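Local coordinates for glycoside hydrolase family 88 protein (Bacteroides vulgatus, PDB 4Q88), which is of uncertain biological role but is probably a glycoside hydrolase that cleaves glycosidic linkages of carbohydrates, at residues His198-Gly203 / Leu261-Gln266; Trp208-Gly213 / Tyr320-Gly325; His31-Arg36 / Ser64-Asp69; Tyr44-Met49 / Phe104-Asp109. All coordinates share one frame; numbering follows the deposited sequence.

Along the chain, interactions 3 and 4 come first and alternate: helix 39-55, which carries 44-49, lies between 31-36 and 64-69. Interactions 1 and 2 follow and alternate likewise. The early pair is compact, with centres about 11 Å apart: Ser64 OG meets His45 ND1 at 2.8 Å, joining helices 39-55 and 58-70. In the later pair, centres are about 15 Å apart and Leu261 packs on Ser209 and Asp212. Interactions 1 and 4 lie on opposite sides of the chain's centre, about 35 Å apart between centres. In this mostly helical chain, consistent with its clan's six-hairpin (alpha/alpha) barrel, helix meets helix in interaction 4, loop meets helix in 2 and 3, and loop meets loop in 1.

Interaction 1 of 4, residues His198-Gly203 / Leu261-Gln266; sequences HKTING and LIDPEQ
Ile201 and Gln266 bring the two backbones closest, CA to CA 5.9 Å, where a type I turn from Thr200 to Gly203 faces the 261-266 loop. The carboxylate of Asp263 is the principal acceptor for this turn. Its OD2 receives Thr200 OG1 at 2.6 Å through the anti lone pair, and also Asn202 N, 3.2 Å from OD2. A chi1 of 69° sets the Thr200 hydroxyl between its own backbone N and carbonyl carbon, facing Asp263; the same oxygen also bonds Lys204 N. Asp263 OD1 offers its syn lone pair to Asn202 ND2 at 3.1 Å, although amide and carboxylate planes are turned 48° apart. The bond between OD1 and Gln266 N, which arrives from above the carboxylate plane, makes an Asx motif in the loop ahead of helix 272-287; the turn opposite belongs to the loop leading into helix 209-225. With two donors on each oxygen, rotation of the carboxylate is restricted. Gln266, extended beyond CG, crosses Ile201 at about a right angle and accepts Ile201 N at OE1, 2.8 Å away, with a C=O...N angle of 161°. Gln266 OE1 also lies 3.2 Å from Thr200 CB and 3.4 Å from Ile201 CG1.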
# COMPACT_ATOMS: atom_id res chain seq x y z
N HIS A 198 10.31 8.76 22.01
CA HIS A 198 8.97 9.28 21.67
C HIS A 198 7.92 8.34 22.26
O HIS A 198 8.04 7.11 22.15
CB HIS A 198 8.78 9.34 20.16
CG HIS A 198 7.38 9.67 19.75
ND1 HIS A 198 6.82 10.93 19.89
CD2 HIS A 198 6.40 8.88 19.23
CE1 HIS A 198 5.57 10.92 19.43
NE2 HIS A 198 5.28 9.68 19.06
N LYS A 199 6.88 8.94 22.86
CA LYS A 199 5.78 8.19 23.43
C LYS A 199 4.49 8.92 23.05
O LYS A 199 4.51 10.12 22.72
CB LYS A 199 5.86 8.15 24.97
CG LYS A 199 7.13 7.57 25.57
CD LYS A 199 6.97 7.37 27.06
CE LYS A 199 8.21 6.78 27.72
NZ LYS A 199 9.35 7.74 27.70
N THR A 200 3.40 8.18 23.08
CA THR A 200 2.07 8.78 22.92
C THR A 200 1.72 9.63 24.13
O THR A 200 2.40 9.62 25.17
CB THR A 200 0.98 7.75 22.69
OG1 THR A 200 0.78 7.00 23.92
CG2 THR A 200 1.31 6.82 21.51
N ILE A 201 0.60 10.34 24.02
CA ILE A 201 0.12 11.19 25.10
C ILE A 201 -0.12 10.39 26.39
O ILE A 201 0.03 10.90 27.51
CB ILE A 201 -1.23 11.88 24.72
CG1 ILE A 201 -1.07 12.81 23.51
CG2 ILE A 201 -1.70 12.73 25.89
CD1 ILE A 201 -0.23 14.05 23.79
N ASN A 202 -0.52 9.14 26.24
CA ASN A 202 -0.71 8.25 27.38
C ASN A 202 0.44 7.31 27.68
O ASN A 202 0.27 6.33 28.45
CB ASN A 202 -2.00 7.49 27.23
CG ASN A 202 -3.20 8.40 27.24
OD1 ASN A 202 -3.49 9.05 28.27
ND2 ASN A 202 -3.86 8.52 26.11
N GLY A 203 1.63 7.68 27.19
CA GLY A 203 2.87 7.01 27.56
C GLY A 203 3.13 5.70 26.85
O GLY A 203 3.89 4.89 27.32
N LEU A 261 -2.04 3.03 16.87
CA LEU A 261 -2.65 1.72 16.95
C LEU A 261 -2.93 1.24 18.38
O LEU A 261 -3.99 0.66 18.62
CB LEU A 261 -1.80 0.67 16.20
CG LEU A 261 -1.83 0.74 14.70
CD1 LEU A 261 -0.70 -0.10 14.09
CD2 LEU A 261 -3.18 0.33 14.14
N ILE A 262 -1.99 1.51 19.29
CA ILE A 262 -2.18 1.08 20.66
C ILE A 262 -2.44 2.23 21.66
O ILE A 262 -2.50 2.00 22.84
CB ILE A 262 -1.11 0.09 21.10
CG1 ILE A 262 0.27 0.72 21.07
CG2 ILE A 262 -1.09 -1.15 20.17
CD1 ILE A 262 1.31 -0.14 21.77
N ASP A 263 -2.73 3.44 21.15
CA ASP A 263 -3.27 4.56 21.97
C ASP A 263 -4.49 5.17 21.25
O ASP A 263 -4.40 6.24 20.62
CB ASP A 263 -2.23 5.59 22.24
CG ASP A 263 -2.64 6.54 23.36
OD1 ASP A 263 -3.84 6.60 23.68
OD2 ASP A 263 -1.77 7.21 23.96
N PRO A 264 -5.62 4.49 21.33
CA PRO A 264 -6.79 5.03 20.66
C PRO A 264 -7.20 6.41 21.17
O PRO A 264 -7.68 7.22 20.36
CB PRO A 264 -7.90 4.00 20.94
CG PRO A 264 -7.31 2.94 21.75
CD PRO A 264 -5.84 3.14 21.86
N GLU A 265 -6.94 6.72 22.44
CA GLU A 265 -7.35 8.01 23.04
C GLU A 265 -6.56 9.21 22.49
O GLU A 265 -7.06 10.33 22.41
CB GLU A 265 -7.10 7.94 24.54
CG GLU A 265 -8.07 7.10 25.35
CD GLU A 265 -8.07 5.60 25.08
OE1 GLU A 265 -7.01 4.98 24.85
OE2 GLU A 265 -9.19 5.05 25.07
N GLN A 266 -5.31 8.98 22.09
CA GLN A 266 -4.48 10.02 21.53
C GLN A 266 -5.05 10.57 20.22
O GLN A 266 -5.05 11.76 20.01
CB GLN A 266 -3.07 9.54 21.28
CG GLN A 266 -2.34 10.49 20.38
CD GLN A 266 -0.91 10.23 20.32
OE1 GLN A 266 -0.21 10.35 21.32
NE2 GLN A 266 -0.44 9.85 19.14

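Interaction 2 of 4, residues Trp208-Gly213 / Tyr320-Gly325; sequences WSRGDG and YIQPVG
Trp208 and Gln322 meet with the indole ring and the side-chain amide almost perpendicular, their planes 81° apart. The indole uses its N-H edge: Trp208 NE1 donates to Gln322 OE1 at 2.9 Å, the acceptor lying close to the ring plane and the N-H...O angle being 165°. Gln322 keeps a stretched chain from the backbone N outward (chi1 176°), which carries the amide across to the ring. Water adds a second link, donating to Gln322 OE1 and accepting a weak bond from Arg210 N in the first turn of helix 209-225, for which Trp208 is the N-cap residue. Arg210 CB lies against one indole face near its rim, 3.7 Å from its plane, while the chain bends at chi3 and turns the edge of the guanidinium to the backbone of the 320-325 loop. There Arg210 NH2 binds Gln322 O at 2.9 Å, and NH1 binds Pro323 O at 3.2 Å from above that carbonyl's plane; a weaker NH1 bond also goes to Gln322 O. NH2 also bonds Ser273 OG and forms a long, weak ion pair with Glu271. Two partly negative backbone oxygens thus meet the cation, and charge-dipole attraction probably strengthens this hold on the loop.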
# COMPACT_ATOMS: atom_id res chain seq x y z
N TRP A 208 1.95 4.14 13.88
CA TRP A 208 0.99 4.76 12.98
C TRP A 208 0.25 3.73 12.18
O TRP A 208 0.88 2.96 11.44
CB TRP A 208 1.69 5.75 12.07
CG TRP A 208 0.83 6.52 11.16
CD1 TRP A 208 -0.36 7.11 11.45
CD2 TRP A 208 1.14 6.90 9.81
NE1 TRP A 208 -0.84 7.79 10.33
CE2 TRP A 208 0.08 7.67 9.33
CE3 TRP A 208 2.22 6.61 8.95
CZ2 TRP A 208 0.07 8.23 8.04
CZ3 TRP A 208 2.18 7.12 7.62
CH2 TRP A 208 1.10 7.90 7.19
N SER A 209 -1.08 3.78 12.19
CA SER A 209 -1.93 2.81 11.47
C SER A 209 -1.70 2.77 9.97
O SER A 209 -1.42 1.68 9.43
CB SER A 209 -3.44 3.10 11.70
OG SER A 209 -4.27 2.18 10.99
N ARG A 210 -1.81 3.90 9.26
CA ARG A 210 -1.64 3.82 7.79
C ARG A 210 -0.21 3.32 7.50
O ARG A 210 -0.02 2.52 6.57
CB ARG A 210 -1.94 5.17 7.11
CG ARG A 210 -1.47 5.15 5.72
CD ARG A 210 -2.14 6.17 4.83
NE ARG A 210 -1.77 7.55 5.07
CZ ARG A 210 -2.62 8.53 5.35
NH1 ARG A 210 -2.16 9.80 5.46
NH2 ARG A 210 -3.91 8.30 5.52
N GLY A 211 0.78 3.69 8.31
CA GLY A 211 2.18 3.22 8.12
C GLY A 211 2.26 1.68 8.15
O GLY A 211 2.85 1.03 7.27
N ASP A 212 1.73 1.09 9.20
CA ASP A 212 1.69 -0.34 9.32
C ASP A 212 0.78 -0.99 8.31
O ASP A 212 1.10 -2.13 7.83
CB ASP A 212 1.41 -0.81 10.73
CG ASP A 212 2.62 -0.70 11.60
OD1 ASP A 212 3.46 -1.59 11.49
OD2 ASP A 212 2.81 0.36 12.29
N GLY A 213 -0.27 -0.30 7.90
CA GLY A 213 -1.09 -0.77 6.76
C GLY A 213 -0.27 -0.91 5.49
O GLY A 213 -0.35 -1.92 4.78
N TYR A 320 -13.55 9.27 6.05
CA TYR A 320 -12.69 9.02 7.21
C TYR A 320 -11.25 8.65 6.83
O TYR A 320 -10.58 7.99 7.60
CB TYR A 320 -13.26 7.96 8.17
CG TYR A 320 -14.61 8.26 8.75
CD1 TYR A 320 -14.75 9.00 9.92
CD2 TYR A 320 -15.78 7.83 8.12
CE1 TYR A 320 -16.01 9.26 10.46
CE2 TYR A 320 -17.04 8.09 8.65
CZ TYR A 320 -17.15 8.80 9.82
OH TYR A 320 -18.44 9.03 10.32
N ILE A 321 -10.77 9.18 5.72
CA ILE A 321 -9.36 8.99 5.34
C ILE A 321 -8.49 10.07 5.96
O ILE A 321 -8.63 11.28 5.67
CB ILE A 321 -9.20 8.91 3.81
CG1 ILE A 321 -9.96 7.70 3.27
CG2 ILE A 321 -7.68 8.82 3.45
CD1 ILE A 321 -10.25 7.76 1.80
N GLN A 322 -7.53 9.66 6.80
CA GLN A 322 -6.61 10.61 7.46
C GLN A 322 -5.87 11.37 6.33
O GLN A 322 -5.35 10.76 5.41
CB GLN A 322 -5.57 9.87 8.29
CG GLN A 322 -4.54 10.82 8.92
CD GLN A 322 -3.54 10.11 9.81
OE1 GLN A 322 -3.43 8.89 9.82
NE2 GLN A 322 -2.82 10.88 10.60
N PRO A 323 -5.78 12.68 6.43
CA PRO A 323 -5.12 13.47 5.36
C PRO A 323 -3.61 13.30 5.39
O PRO A 323 -3.05 12.71 6.32
CB PRO A 323 -5.48 14.91 5.71
CG PRO A 323 -5.98 14.88 7.08
CD PRO A 323 -6.60 13.54 7.30
N VAL A 324 -2.96 13.83 4.36
CA VAL A 324 -1.53 13.75 4.22
C VAL A 324 -0.86 14.98 4.88
O VAL A 324 -1.22 16.10 4.61
CB VAL A 324 -1.13 13.75 2.74
CG1 VAL A 324 0.38 13.64 2.58
CG2 VAL A 324 -1.82 12.59 2.03
N GLY A 325 0.15 14.72 5.68
CA GLY A 325 1.12 15.74 6.06
C GLY A 325 0.55 16.79 6.99
O GLY A 325 0.91 17.96 6.91
O HOH W 1 -3.87 6.07 9.86

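Interaction 3 of 4, residues His31-Arg36 / Ser64-Asp69; sequences HKPQVR and SIDWAD
An inverse gamma turn centred on Gln34, in the loop linking helices 13-30 and 39-55, lies against Asp66 and Trp67 of helix 58-70. Pro33 forms the close point of this loop-on-helix contact: its CG packs 3.8 Å from Asp66 CB, and its CA lies 4.9 Å from that of Trp67. With CG anti to its backbone N (chi1 171°), the indole reaches along the loop and presents its pyrrole edge to Pro33 O and Arg36 O, with Val35 O approaching obliquely. Pro33 O and Val35 O each lie 3.2 Å from Trp67 CD1. Trp67 NE1 donates to Arg36 O at 3.2 Å with an N-H...O angle of 163°; seen from the acceptor, the donor stands 61° out of the carbonyl plane. Arg36 O also accepts from Asn41 ND2, and Val35 O from Asn71 ND2. On the outer side, Gln34 NE2 donates to two waters, one of which donates to Asp66 O and the other to Asp66 OD2, while Asp66 OD1 is held by Gln62. The Arg36 guanidinium pairs with Glu90 elsewhere. Direct polar pairing thus rests on the indole N-H, and the Gln34-Asp66 side relies on water, as suits a contact at the surface.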
# COMPACT_ATOMS: atom_id res chain seq x y z
N HIS A 31 -12.53 12.45 -12.13
CA HIS A 31 -11.13 12.82 -12.25
C HIS A 31 -10.53 12.32 -13.56
O HIS A 31 -10.57 11.14 -13.86
CB HIS A 31 -10.34 12.21 -11.07
CG HIS A 31 -10.84 12.63 -9.73
ND1 HIS A 31 -10.44 13.80 -9.13
CD2 HIS A 31 -11.76 12.08 -8.89
CE1 HIS A 31 -11.06 13.94 -7.97
NE2 HIS A 31 -11.86 12.91 -7.80
N LYS A 32 -9.95 13.24 -14.33
CA LYS A 32 -9.27 12.87 -15.56
C LYS A 32 -8.01 12.09 -15.23
O LYS A 32 -7.39 12.35 -14.21
CB LYS A 32 -8.93 14.12 -16.38
CG LYS A 32 -7.82 14.97 -15.77
CD LYS A 32 -7.61 16.25 -16.57
CE LYS A 32 -6.56 17.13 -15.92
NZ LYS A 32 -5.80 17.85 -16.98
N PRO A 33 -7.63 11.16 -16.10
CA PRO A 33 -6.42 10.38 -15.81
C PRO A 33 -5.12 11.11 -16.02
O PRO A 33 -4.09 10.63 -15.55
CB PRO A 33 -6.52 9.19 -16.75
CG PRO A 33 -7.45 9.61 -17.84
CD PRO A 33 -8.39 10.60 -17.24
N GLN A 34 -5.17 12.27 -16.70
CA GLN A 34 -3.98 13.05 -17.00
C GLN A 34 -3.56 13.91 -15.81
O GLN A 34 -3.69 15.14 -15.81
CB GLN A 34 -4.21 13.92 -18.26
CG GLN A 34 -4.39 13.11 -19.52
CD GLN A 34 -5.81 12.60 -19.73
OE1 GLN A 34 -6.73 13.05 -19.11
NE2 GLN A 34 -5.97 11.63 -20.59
N VAL A 35 -3.00 13.24 -14.82
CA VAL A 35 -2.40 13.83 -13.65
C VAL A 35 -1.05 13.12 -13.38
O VAL A 35 -0.72 12.04 -13.92
CB VAL A 35 -3.33 13.72 -12.43
CG1 VAL A 35 -4.51 14.69 -12.57
CG2 VAL A 35 -3.76 12.27 -12.20
N ARG A 36 -0.25 13.76 -12.54
CA ARG A 36 1.12 13.34 -12.36
C ARG A 36 1.24 11.91 -11.75
O ARG A 36 0.30 11.41 -11.14
CB ARG A 36 1.85 14.34 -11.45
CG ARG A 36 1.33 14.46 -10.05
CD ARG A 36 2.20 15.41 -9.22
NE ARG A 36 1.65 15.54 -7.90
CZ ARG A 36 2.20 16.23 -6.90
NH1 ARG A 36 3.37 16.82 -7.02
NH2 ARG A 36 1.58 16.29 -5.75
N SER A 64 -5.91 3.60 -16.62
CA SER A 64 -4.50 3.45 -16.22
C SER A 64 -3.54 3.66 -17.40
O SER A 64 -2.47 4.26 -17.25
CB SER A 64 -4.24 2.13 -15.48
OG SER A 64 -4.80 2.19 -14.18
N ILE A 65 -3.88 3.16 -18.58
CA ILE A 65 -3.02 3.33 -19.75
C ILE A 65 -2.93 4.82 -20.08
O ILE A 65 -1.86 5.33 -20.36
CB ILE A 65 -3.56 2.56 -20.98
CG1 ILE A 65 -3.44 1.05 -20.75
CG2 ILE A 65 -2.85 2.99 -22.27
CD1 ILE A 65 -4.24 0.20 -21.71
N ASP A 66 -4.05 5.52 -20.00
CA ASP A 66 -4.07 6.96 -20.35
C ASP A 66 -3.23 7.73 -19.35
O ASP A 66 -2.55 8.69 -19.69
CB ASP A 66 -5.51 7.49 -20.36
CG ASP A 66 -6.32 7.04 -21.56
OD1 ASP A 66 -5.77 6.36 -22.46
OD2 ASP A 66 -7.56 7.28 -21.54
N TRP A 67 -3.27 7.32 -18.08
CA TRP A 67 -2.38 7.95 -17.08
C TRP A 67 -0.91 7.66 -17.32
O TRP A 67 -0.09 8.57 -17.25
CB TRP A 67 -2.77 7.49 -15.68
CG TRP A 67 -1.87 7.85 -14.53
CD1 TRP A 67 -1.79 9.06 -13.90
CD2 TRP A 67 -1.07 6.94 -13.79
NE1 TRP A 67 -0.95 8.97 -12.80
CE2 TRP A 67 -0.48 7.68 -12.72
CE3 TRP A 67 -0.75 5.59 -13.93
CZ2 TRP A 67 0.37 7.07 -11.78
CZ3 TRP A 67 0.09 5.00 -13.01
CH2 TRP A 67 0.66 5.75 -11.95
N ALA A 68 -0.58 6.40 -17.65
CA ALA A 68 0.80 6.06 -17.92
C ALA A 68 1.33 6.80 -19.17
O ALA A 68 2.45 7.28 -19.17
CB ALA A 68 0.97 4.59 -18.08
N ASP A 69 0.52 6.82 -20.21
CA ASP A 69 0.86 7.54 -21.47
C ASP A 69 1.15 9.04 -21.18
O ASP A 69 2.17 9.57 -21.60
CB ASP A 69 -0.31 7.40 -22.48
CG ASP A 69 -0.27 6.13 -23.27
OD1 ASP A 69 0.83 5.51 -23.40
OD2 ASP A 69 -1.34 5.73 -23.81
O HOH W 2 -3.34 10.17 -21.68
O HOH W 3 -8.17 10.04 -21.42

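Interaction 4 of 4, residues Tyr44-Met49 / Phe104-Asp109; sequences YHTGNM and FQTYAD
This is buried packing between two helices, 39-55 and 103-113, that run in roughly the same direction, consistent with neighbouring inner helices of an (alpha/alpha) six-hairpin barrel. The short segments approach to 9.3 Å between axes and cross at 29°, with Thr46 and Thr106 nearest at 6.2 Å between CA atoms. Van der Waals contacts make up the interface. Thr106 projects into the middle: its OG1 lies 3.5 Å from His45 CB, and its CG2 lies 3.9 Å from Met49 CG. Met49, present as selenomethionine, bends at both chi2 and chi3, folding its chain so that CE rests 3.8 Å from Asp109 CB. Met49 and Asp109 run antiparallel alongside one another, and Asp109 OD2 comes 3.8 Å from Met49 CB. Toward the other end, Thr46 CG2 touches Gln105 OE1 at 3.6 Å, the two side chains slanting across one another. Several polar atoms are bonded outside the pair: Thr46 OG1 bonds Val43 O and Tyr146 OH, Gln105 NE2 bonds Tyr146 O, and Asp109 OD1 makes a salt bridge with Lys154. Helix 144-159 thus flanks one side through Gln105, whereas helix 58-70 packs against the pair through Ser64 on Met49 and Trp67 on Thr106, with the Trp67 ring stacked on His45.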
# COMPACT_ATOMS: atom_id res chain seq x y z
N TYR A 44 -3.70 4.94 -6.13
CA TYR A 44 -5.03 4.78 -6.71
C TYR A 44 -4.89 3.76 -7.88
O TYR A 44 -5.65 2.78 -7.97
CB TYR A 44 -5.69 6.07 -7.18
CG TYR A 44 -6.83 5.67 -8.11
CD1 TYR A 44 -8.02 5.16 -7.61
CD2 TYR A 44 -6.62 5.65 -9.49
CE1 TYR A 44 -9.03 4.67 -8.48
CE2 TYR A 44 -7.61 5.19 -10.36
CZ TYR A 44 -8.80 4.71 -9.85
OH TYR A 44 -9.73 4.18 -10.70
N HIS A 45 -3.89 3.97 -8.76
CA HIS A 45 -3.70 3.03 -9.89
C HIS A 45 -3.42 1.62 -9.46
O HIS A 45 -3.85 0.72 -10.14
CB HIS A 45 -2.72 3.55 -10.93
CG HIS A 45 -3.30 4.68 -11.71
ND1 HIS A 45 -4.17 4.47 -12.75
CD2 HIS A 45 -3.29 6.02 -11.49
CE1 HIS A 45 -4.58 5.64 -13.21
NE2 HIS A 45 -4.09 6.59 -12.43
N THR A 46 -2.69 1.38 -8.38
CA THR A 46 -2.61 -0.01 -7.84
C THR A 46 -3.98 -0.61 -7.51
O THR A 46 -4.24 -1.79 -7.81
CB THR A 46 -1.62 -0.15 -6.63
OG1 THR A 46 -2.12 0.46 -5.43
CG2 THR A 46 -0.29 0.43 -6.98
N GLY A 47 -4.89 0.18 -6.96
CA GLY A 47 -6.25 -0.26 -6.75
C GLY A 47 -6.99 -0.55 -8.03
O GLY A 47 -7.65 -1.58 -8.18
N ASN A 48 -6.86 0.37 -8.98
CA ASN A 48 -7.50 0.17 -10.29
C ASN A 48 -7.00 -1.09 -10.99
O ASN A 48 -7.78 -1.86 -11.57
CB ASN A 48 -7.30 1.39 -11.18
CG ASN A 48 -8.17 1.34 -12.43
OD1 ASN A 48 -9.36 1.10 -12.35
ND2 ASN A 48 -7.59 1.58 -13.56
N MSE A 49 -5.69 -1.36 -10.92
CA MSE A 49 -5.17 -2.56 -11.54
C MSE A 49 -5.71 -3.83 -10.85
O MSE A 49 -5.93 -4.90 -11.49
CB MSE A 49 -3.61 -2.47 -11.53
CG MSE A 49 -2.96 -1.38 -12.41
SE MSE A 49 -3.68 -1.50 -14.24
CE MSE A 49 -3.28 -3.32 -14.75
N PHE A 104 5.80 2.70 -11.06
CA PHE A 104 6.41 1.56 -11.78
C PHE A 104 5.66 0.23 -11.57
O PHE A 104 5.77 -0.69 -12.43
CB PHE A 104 7.88 1.33 -11.37
CG PHE A 104 8.82 2.49 -11.58
CD1 PHE A 104 8.57 3.50 -12.46
CD2 PHE A 104 10.04 2.51 -10.88
CE1 PHE A 104 9.44 4.55 -12.63
CE2 PHE A 104 10.91 3.56 -11.03
CZ PHE A 104 10.64 4.57 -11.93
N GLN A 105 4.90 0.12 -10.48
CA GLN A 105 4.10 -1.08 -10.26
C GLN A 105 3.06 -1.21 -11.38
O GLN A 105 2.88 -2.28 -11.97
CB GLN A 105 3.38 -1.03 -8.90
CG GLN A 105 4.33 -0.94 -7.72
CD GLN A 105 3.60 -1.07 -6.37
OE1 GLN A 105 2.57 -1.71 -6.28
NE2 GLN A 105 4.15 -0.44 -5.35
N THR A 106 2.41 -0.11 -11.66
CA THR A 106 1.35 -0.09 -12.67
C THR A 106 1.97 -0.20 -14.11
O THR A 106 1.40 -0.88 -15.00
CB THR A 106 0.50 1.19 -12.50
OG1 THR A 106 -0.24 1.09 -11.27
CG2 THR A 106 -0.47 1.33 -13.61
N TYR A 107 3.14 0.42 -14.32
CA TYR A 107 3.80 0.32 -15.62
C TYR A 107 4.18 -1.14 -15.88
O TYR A 107 3.95 -1.65 -16.98
CB TYR A 107 5.01 1.22 -15.78
CG TYR A 107 4.78 2.70 -15.50
CD1 TYR A 107 3.50 3.26 -15.55
CD2 TYR A 107 5.84 3.54 -15.22
CE1 TYR A 107 3.30 4.65 -15.36
CE2 TYR A 107 5.64 4.90 -14.97
CZ TYR A 107 4.38 5.45 -15.06
OH TYR A 107 4.20 6.82 -14.85
N ALA A 108 4.72 -1.83 -14.87
CA ALA A 108 5.01 -3.27 -15.01
C ALA A 108 3.76 -4.12 -15.28
O ALA A 108 3.76 -5.03 -16.16
CB ALA A 108 5.70 -3.80 -13.77
N ASP A 109 2.69 -3.85 -14.53
CA ASP A 109 1.42 -4.56 -14.74
C ASP A 109 0.91 -4.36 -16.16
O ASP A 109 0.45 -5.31 -16.80
CB ASP A 109 0.35 -4.07 -13.78
CG ASP A 109 0.59 -4.50 -12.34
OD1 ASP A 109 1.42 -5.39 -12.06
OD2 ASP A 109 -0.08 -3.87 -11.46